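Side-chain contacts in inactive glucansucrase (PDB 5JBD), which is an inactive glucansucrase of glycoside hydrolase family 70 with a barrel of parallel strands and a bound calcium ion: residues 224-229 with 292-297; 296-301 with 812-817; 357-362 with 608-613. All coordinates share one frame; numbering follows the deposited sequence.

Contact 1. Residues 224-229 with 292-297; sequences NNQAGN and VLDQMG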
# COMPACT_ATOMS: atom_id res chain seq x y z
N ASN A 224 3.93 13.86 -14.36
CA ASN A 224 4.34 15.00 -15.19
C ASN A 224 4.27 16.36 -14.51
O ASN A 224 4.73 17.34 -15.08
CB ASN A 224 3.58 15.01 -16.52
CG ASN A 224 3.82 13.75 -17.34
OD1 ASN A 224 4.92 13.54 -17.84
ND2 ASN A 224 2.82 12.87 -17.40
N ASN A 225 3.74 16.44 -13.28
CA ASN A 225 3.77 17.71 -12.52
C ASN A 225 5.00 17.88 -11.62
O ASN A 225 5.01 18.74 -10.74
CB ASN A 225 2.48 17.90 -11.71
CG ASN A 225 2.21 19.36 -11.38
OD1 ASN A 225 2.43 20.25 -12.20
ND2 ASN A 225 1.79 19.61 -10.15
N GLN A 226 6.05 17.10 -11.86
CA GLN A 226 7.30 17.18 -11.08
C GLN A 226 7.82 18.62 -10.97
O GLN A 226 8.23 19.04 -9.89
CB GLN A 226 8.36 16.26 -11.70
CG GLN A 226 9.66 16.12 -10.91
CD GLN A 226 10.62 15.14 -11.57
OE1 GLN A 226 10.34 14.63 -12.65
NE2 GLN A 226 11.75 14.89 -10.93
N ALA A 227 7.77 19.36 -12.08
CA ALA A 227 8.25 20.75 -12.10
C ALA A 227 7.18 21.79 -11.73
O ALA A 227 7.47 22.97 -11.79
CB ALA A 227 8.87 21.06 -13.46
N GLY A 228 5.99 21.38 -11.32
CA GLY A 228 4.92 22.30 -10.93
C GLY A 228 4.26 23.08 -12.06
O GLY A 228 3.66 24.12 -11.81
N ASN A 229 4.38 22.61 -13.30
CA ASN A 229 3.80 23.33 -14.44
C ASN A 229 3.06 22.43 -15.45
O ASN A 229 2.92 22.78 -16.61
CB ASN A 229 4.89 24.16 -15.14
CG ASN A 229 5.91 23.31 -15.87
OD1 ASN A 229 5.94 22.08 -15.74
ND2 ASN A 229 6.76 23.96 -16.66
N VAL A 292 12.28 11.41 -6.63
CA VAL A 292 12.81 10.18 -6.03
C VAL A 292 12.93 9.04 -7.04
O VAL A 292 13.76 8.15 -6.87
CB VAL A 292 12.03 9.72 -4.77
CG1 VAL A 292 11.96 10.84 -3.74
CG2 VAL A 292 10.64 9.19 -5.12
N LEU A 293 12.14 9.09 -8.11
CA LEU A 293 12.29 8.13 -9.21
C LEU A 293 13.55 8.42 -10.03
O LEU A 293 14.27 7.51 -10.39
CB LEU A 293 11.04 8.10 -10.08
CG LEU A 293 9.69 7.91 -9.37
CD1 LEU A 293 8.55 8.07 -10.36
CD2 LEU A 293 9.62 6.56 -8.69
N ASP A 294 13.82 9.70 -10.30
CA ASP A 294 15.08 10.11 -10.94
C ASP A 294 16.28 9.65 -10.11
O ASP A 294 17.24 9.09 -10.64
CB ASP A 294 15.16 11.64 -11.08
CG ASP A 294 14.22 12.20 -12.14
OD1 ASP A 294 13.83 11.47 -13.09
OD2 ASP A 294 13.90 13.39 -12.06
N GLN A 295 16.21 9.90 -8.81
CA GLN A 295 17.33 9.64 -7.88
C GLN A 295 17.60 8.15 -7.70
O GLN A 295 18.76 7.74 -7.67
CB GLN A 295 17.07 10.34 -6.55
CG GLN A 295 17.18 11.85 -6.72
CD GLN A 295 16.42 12.68 -5.71
OE1 GLN A 295 15.63 12.17 -4.90
NE2 GLN A 295 16.62 14.00 -5.79
N MET A 296 16.54 7.36 -7.63
CA MET A 296 16.68 5.90 -7.60
C MET A 296 17.40 5.41 -8.85
O MET A 296 18.33 4.61 -8.75
CB MET A 296 15.31 5.23 -7.48
CG MET A 296 15.36 3.70 -7.46
SD MET A 296 13.75 2.92 -7.47
CE MET A 296 13.35 3.07 -5.72
N GLY A 297 16.96 5.86 -10.02
CA GLY A 297 17.63 5.49 -11.27
C GLY A 297 19.09 5.91 -11.31
O GLY A 297 19.95 5.15 -11.75
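Gln226 reaches out of a loop to meet Asp294 on helix 291-304, and these two side chains make the whole of the contact. The glutamine is the second residue of a type I turn from Asn225 to Gly228, closed by the backbone bond from Gly228 N to Asn225 O (2.9 Å). From this turn its side chain runs fully stretched, CG anti to the backbone N (chi1 -173°), which carries the amide away from the loop and up to the helix. Asp294 comes from the opposite direction.

NE2 of Gln226 donates to OD2 of Asp294 over 2.9 Å, and the bond is nearly straight, with 168° at the hydrogen. The carboxylate oxygen lies almost in the amide plane. Seen from Asp294 the approach is less regular, because NE2 sits above the carboxylate plane, 43° out of it. The two groups therefore meet tilted, with only the nitrogen end of the amide close: OE1 of Gln226 stays 3.8 Å from OD2 of Asp294.

NE2 has a second and stronger partner in Asp291 OD1, one turn back along the helix. Lys334 completes the arrangement, its NZ bonding to Gln226 OE1 and forming a salt bridge with Asp294 OD1.

The amide thus turns its N-H side to two carboxylates and its oxygen to a lysine, which fixes its orientation. The buried glutamine bridges charges of both signs, and Lys334 and the N-H groups of the amide probably offset the closeness of the two carboxylates.

Contact 2. Residues 296-301 with 812-817; sequences MGQLMN and YPDLFT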
# COMPACT_ATOMS: atom_id res chain seq x y z
N MET A 296 16.54 7.36 -7.63
CA MET A 296 16.68 5.90 -7.60
C MET A 296 17.40 5.41 -8.85
O MET A 296 18.33 4.61 -8.75
CB MET A 296 15.31 5.23 -7.48
CG MET A 296 15.36 3.70 -7.46
SD MET A 296 13.75 2.92 -7.47
CE MET A 296 13.35 3.07 -5.72
N GLY A 297 16.96 5.86 -10.02
CA GLY A 297 17.63 5.49 -11.27
C GLY A 297 19.09 5.91 -11.31
O GLY A 297 19.95 5.15 -11.75
N GLN A 298 19.36 7.12 -10.81
CA GLN A 298 20.75 7.63 -10.76
C GLN A 298 21.65 6.74 -9.89
O GLN A 298 22.76 6.41 -10.31
CB GLN A 298 20.77 9.06 -10.26
CG GLN A 298 22.13 9.74 -10.39
CD GLN A 298 22.17 11.11 -9.75
OE1 GLN A 298 21.14 11.66 -9.36
NE2 GLN A 298 23.39 11.67 -9.63
N LEU A 299 21.15 6.36 -8.72
CA LEU A 299 21.89 5.47 -7.80
C LEU A 299 22.21 4.14 -8.46
O LEU A 299 23.34 3.68 -8.44
CB LEU A 299 21.11 5.20 -6.51
CG LEU A 299 21.71 4.22 -5.49
CD1 LEU A 299 23.03 4.75 -4.94
CD2 LEU A 299 20.76 3.92 -4.34
N MET A 300 21.18 3.52 -9.01
CA MET A 300 21.34 2.20 -9.60
C MET A 300 22.23 2.24 -10.84
O MET A 300 23.00 1.31 -11.07
CB MET A 300 19.97 1.55 -9.83
CG MET A 300 19.30 1.21 -8.49
SD MET A 300 17.64 0.56 -8.63
CE MET A 300 18.07 -1.02 -9.35
N ASN A 301 22.20 3.34 -11.59
CA ASN A 301 23.16 3.54 -12.70
C ASN A 301 24.60 3.78 -12.20
O ASN A 301 25.56 3.26 -12.78
CB ASN A 301 22.73 4.68 -13.64
CG ASN A 301 23.59 4.77 -14.89
OD1 ASN A 301 23.92 3.75 -15.51
ND2 ASN A 301 23.99 5.98 -15.25
N TYR A 812 30.11 8.05 -4.99
CA TYR A 812 29.19 8.57 -6.01
C TYR A 812 28.80 10.01 -5.68
O TYR A 812 27.62 10.30 -5.44
CB TYR A 812 27.93 7.69 -6.11
CG TYR A 812 28.19 6.19 -6.13
CD1 TYR A 812 28.96 5.61 -7.13
CD2 TYR A 812 27.68 5.35 -5.13
CE1 TYR A 812 29.19 4.24 -7.16
CE2 TYR A 812 27.91 3.98 -5.15
CZ TYR A 812 28.66 3.44 -6.16
OH TYR A 812 28.88 2.08 -6.16
N PRO A 813 29.79 10.94 -5.72
CA PRO A 813 29.51 12.33 -5.30
C PRO A 813 28.41 13.04 -6.11
O PRO A 813 27.75 13.94 -5.59
CB PRO A 813 30.87 13.03 -5.46
CG PRO A 813 31.67 12.15 -6.38
CD PRO A 813 31.18 10.75 -6.16
N ASP A 814 28.22 12.63 -7.37
CA ASP A 814 27.14 13.15 -8.23
C ASP A 814 25.72 13.06 -7.61
O ASP A 814 24.86 13.90 -7.90
CB ASP A 814 27.15 12.46 -9.61
CG ASP A 814 27.07 10.94 -9.51
OD1 ASP A 814 28.09 10.30 -9.19
OD2 ASP A 814 25.98 10.40 -9.70
N LEU A 815 25.51 12.06 -6.75
CA LEU A 815 24.24 11.92 -6.04
C LEU A 815 23.85 13.17 -5.28
O LEU A 815 22.65 13.47 -5.15
CB LEU A 815 24.30 10.73 -5.05
CG LEU A 815 24.38 9.33 -5.66
CD1 LEU A 815 24.51 8.29 -4.56
CD2 LEU A 815 23.18 9.05 -6.53
N PHE A 816 24.85 13.89 -4.74
CA PHE A 816 24.62 15.03 -3.87
C PHE A 816 25.04 16.36 -4.50
O PHE A 816 25.10 17.39 -3.80
CB PHE A 816 25.31 14.76 -2.52
CG PHE A 816 24.93 13.41 -1.94
CD1 PHE A 816 23.65 13.19 -1.47
CD2 PHE A 816 25.83 12.35 -1.95
CE1 PHE A 816 23.28 11.94 -0.99
CE2 PHE A 816 25.47 11.11 -1.46
CZ PHE A 816 24.19 10.91 -0.97
N THR A 817 25.30 16.36 -5.81
CA THR A 817 25.42 17.61 -6.58
C THR A 817 24.38 17.77 -7.70
O THR A 817 24.16 18.88 -8.16
CB THR A 817 26.84 17.79 -7.17
OG1 THR A 817 27.16 16.68 -8.02
CG2 THR A 817 27.87 17.89 -6.06
O HOH W 1 20.60 12.96 -6.92
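Gln298 leaves helix 291-304 and runs alongside Asp814 and Leu815, pointing the opposite way; both belong to the 3-10 segment 813-815, in the loop after helix 805-811. CB points toward that loop, and with CG anti to the backbone N (chi1 -171°) the chain stretches out along its partners. CG passes 4.0 Å from Asp814 OD2, and CD rests 4.0 Å from the methyl CD2 of Leu815. At the tip, NE2 donates to Asp814 OD2 at 2.9 Å, meeting the oxygen on its anti side and 16° out of the carboxylate plane. A longer, weak bond runs from the same NE2 to the backbone O of Asp814 (3.2 Å), and another weak one to Thr818 OG1. The amide oxygen OE1 takes a hydrogen bond from a water (2.8 Å to the water O), which also donates to Leu815 O.

Beside these polar contacts, Leu299 CD1 packs against Leu815 CD1 at 3.9 Å, and Leu299 also touches Leu808 of helix 805-811.

Asp302 OD2 lies close to Asp814 OD2, a pairing of like charges that could raise the proton affinity of one of them. The N-H groups of Gln298 would ease that crowding, while the water carries the other end of the amide to Leu815 O.

Contact 3. Residues 357-362 with 608-613; sequences NNRDNI and YVSGYL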
# COMPACT_ATOMS: atom_id res chain seq x y z
N ASN A 357 -21.84 -9.95 -17.40
CA ASN A 357 -22.67 -9.30 -18.43
C ASN A 357 -22.00 -8.02 -18.92
O ASN A 357 -21.05 -7.53 -18.28
CB ASN A 357 -24.01 -8.92 -17.82
CG ASN A 357 -24.80 -10.12 -17.36
OD1 ASN A 357 -25.60 -9.99 -16.44
ND2 ASN A 357 -24.57 -11.29 -17.96
N ASN A 358 -22.50 -7.45 -20.02
CA ASN A 358 -22.00 -6.17 -20.55
C ASN A 358 -20.50 -6.22 -20.78
O ASN A 358 -19.77 -5.30 -20.40
CB ASN A 358 -22.35 -5.00 -19.59
CG ASN A 358 -23.85 -4.75 -19.51
OD1 ASN A 358 -24.53 -4.54 -20.53
ND2 ASN A 358 -24.39 -4.77 -18.29
N ARG A 359 -20.03 -7.31 -21.40
CA ARG A 359 -18.62 -7.44 -21.78
C ARG A 359 -18.30 -6.52 -22.94
O ARG A 359 -19.07 -6.44 -23.89
CB ARG A 359 -18.28 -8.88 -22.19
CG ARG A 359 -18.30 -9.83 -21.02
CD ARG A 359 -18.08 -11.27 -21.44
NE ARG A 359 -18.21 -12.14 -20.28
CZ ARG A 359 -18.36 -13.46 -20.29
NH1 ARG A 359 -18.38 -14.15 -21.42
NH2 ARG A 359 -18.48 -14.11 -19.13
N ASP A 360 -17.17 -5.81 -22.86
CA ASP A 360 -16.67 -5.03 -23.98
C ASP A 360 -16.24 -5.98 -25.09
O ASP A 360 -16.04 -7.17 -24.86
CB ASP A 360 -15.50 -4.15 -23.57
CG ASP A 360 -15.89 -3.03 -22.59
OD1 ASP A 360 -17.07 -2.86 -22.22
OD2 ASP A 360 -14.97 -2.27 -22.22
N ASN A 361 -16.14 -5.45 -26.31
CA ASN A 361 -15.83 -6.27 -27.47
C ASN A 361 -14.43 -6.88 -27.38
O ASN A 361 -13.49 -6.26 -26.88
CB ASN A 361 -15.96 -5.45 -28.76
CG ASN A 361 -15.86 -6.32 -29.99
OD1 ASN A 361 -14.80 -6.42 -30.62
ND2 ASN A 361 -16.96 -7.00 -30.31
N ILE A 362 -14.32 -8.11 -27.88
CA ILE A 362 -13.05 -8.85 -27.94
C ILE A 362 -11.89 -8.03 -28.56
O ILE A 362 -10.73 -8.15 -28.14
CB ILE A 362 -13.25 -10.20 -28.69
CG1 ILE A 362 -12.19 -11.24 -28.26
CG2 ILE A 362 -13.26 -10.01 -30.20
CD1 ILE A 362 -12.38 -11.78 -26.86
N TYR A 608 -14.11 -22.52 -15.91
CA TYR A 608 -12.84 -22.10 -16.48
C TYR A 608 -13.01 -21.16 -17.69
O TYR A 608 -12.21 -20.24 -17.84
CB TYR A 608 -12.04 -23.34 -16.91
CG TYR A 608 -11.74 -24.27 -15.75
CD1 TYR A 608 -10.59 -24.11 -15.00
CD2 TYR A 608 -12.63 -25.30 -15.39
CE1 TYR A 608 -10.31 -24.94 -13.91
CE2 TYR A 608 -12.35 -26.14 -14.30
CZ TYR A 608 -11.19 -25.94 -13.57
OH TYR A 608 -10.89 -26.74 -12.50
N VAL A 609 -14.05 -21.38 -18.50
CA VAL A 609 -14.25 -20.67 -19.78
C VAL A 609 -15.71 -20.23 -19.95
O VAL A 609 -16.65 -21.03 -19.76
CB VAL A 609 -13.84 -21.56 -20.99
CG1 VAL A 609 -14.03 -20.82 -22.32
CG2 VAL A 609 -12.41 -22.05 -20.84
N SER A 610 -15.90 -18.95 -20.28
CA SER A 610 -17.17 -18.37 -20.69
C SER A 610 -16.94 -17.71 -22.05
O SER A 610 -16.60 -16.51 -22.12
CB SER A 610 -17.64 -17.36 -19.65
OG SER A 610 -18.92 -16.86 -19.98
N GLY A 611 -17.13 -18.50 -23.09
CA GLY A 611 -16.66 -18.17 -24.44
C GLY A 611 -15.82 -19.33 -24.97
O GLY A 611 -16.31 -20.46 -25.04
N TYR A 612 -14.56 -19.07 -25.31
CA TYR A 612 -13.66 -20.12 -25.80
C TYR A 612 -12.22 -19.83 -25.44
O TYR A 612 -11.81 -18.66 -25.41
CB TYR A 612 -13.78 -20.26 -27.32
CG TYR A 612 -12.92 -21.39 -27.89
CD1 TYR A 612 -13.30 -22.73 -27.76
CD2 TYR A 612 -11.69 -21.12 -28.53
CE1 TYR A 612 -12.51 -23.76 -28.26
CE2 TYR A 612 -10.90 -22.14 -29.03
CZ TYR A 612 -11.31 -23.45 -28.90
OH TYR A 612 -10.52 -24.47 -29.41
N LEU A 613 -11.45 -20.90 -25.19
CA LEU A 613 -9.99 -20.82 -25.05
C LEU A 613 -9.33 -21.96 -25.79
O LEU A 613 -9.69 -23.13 -25.61
CB LEU A 613 -9.56 -20.84 -23.56
CG LEU A 613 -8.04 -20.81 -23.30
CD1 LEU A 613 -7.38 -19.57 -23.92
CD2 LEU A 613 -7.74 -20.90 -21.81
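A chi1 of -70° sets Arg359 CG beside the backbone N, and from there the chain runs extended to NE, carrying the guanidinium straight across to Ser610. The serine answers with OG anti to its own backbone N (chi1 -176°), which puts the hydroxyl at the end of the arginine.

NH1 and NH2 of Arg359 grip the hydroxyl end-on and share its one oxygen. The bond from NH2 to Ser610 OG is 2.9 Å long with 153° at the hydrogen; the one from NH1 to Ser610 OG is longer, at 3.1 Å, and more bent. Both are made at the guanidinium edge, with OG practically in its plane.

NE bonds to the carbonyl of Arg355, and NH1 has a further acceptor in that of Asn543, while Ser610 N bonds to Asn445 OD1. Just beyond, at Gly611, the chain turns a corner into strand 612-618.

Bonds at NE and at the forked end should restrain the rotation of the guanidinium. The partners named are a hydroxyl and backbone carbonyls, a link of hydrogen bonds between the loop after helix 343-354 and the start of strand 612-618, which runs between strands 537-542 and 564-571 of an antiparallel sheet.

Contacts 1 and 2 are neighbours, their centres 14 Å apart, and both use helix 291-304, sharing Met296 and Gly297. Contact 3 lies about 40 Å from contact 1 and 48 Å from contact 2, centre to centre. Along the chain, contact 1 closes before contact 3 opens, and contact 3 is nested in the long span closed by contact 2. Helices 291-304 and 343-354 follow strands 279-282 and 340-341 of the eight-stranded parallel sheet, the barrel. Contacts 1 and 2 thus fasten loops, one far down the sequence, to one barrel helix, as fits the circularly permuted barrel of this family; contact 3 joins the barrel to the antiparallel sheet that contains strand 612-618.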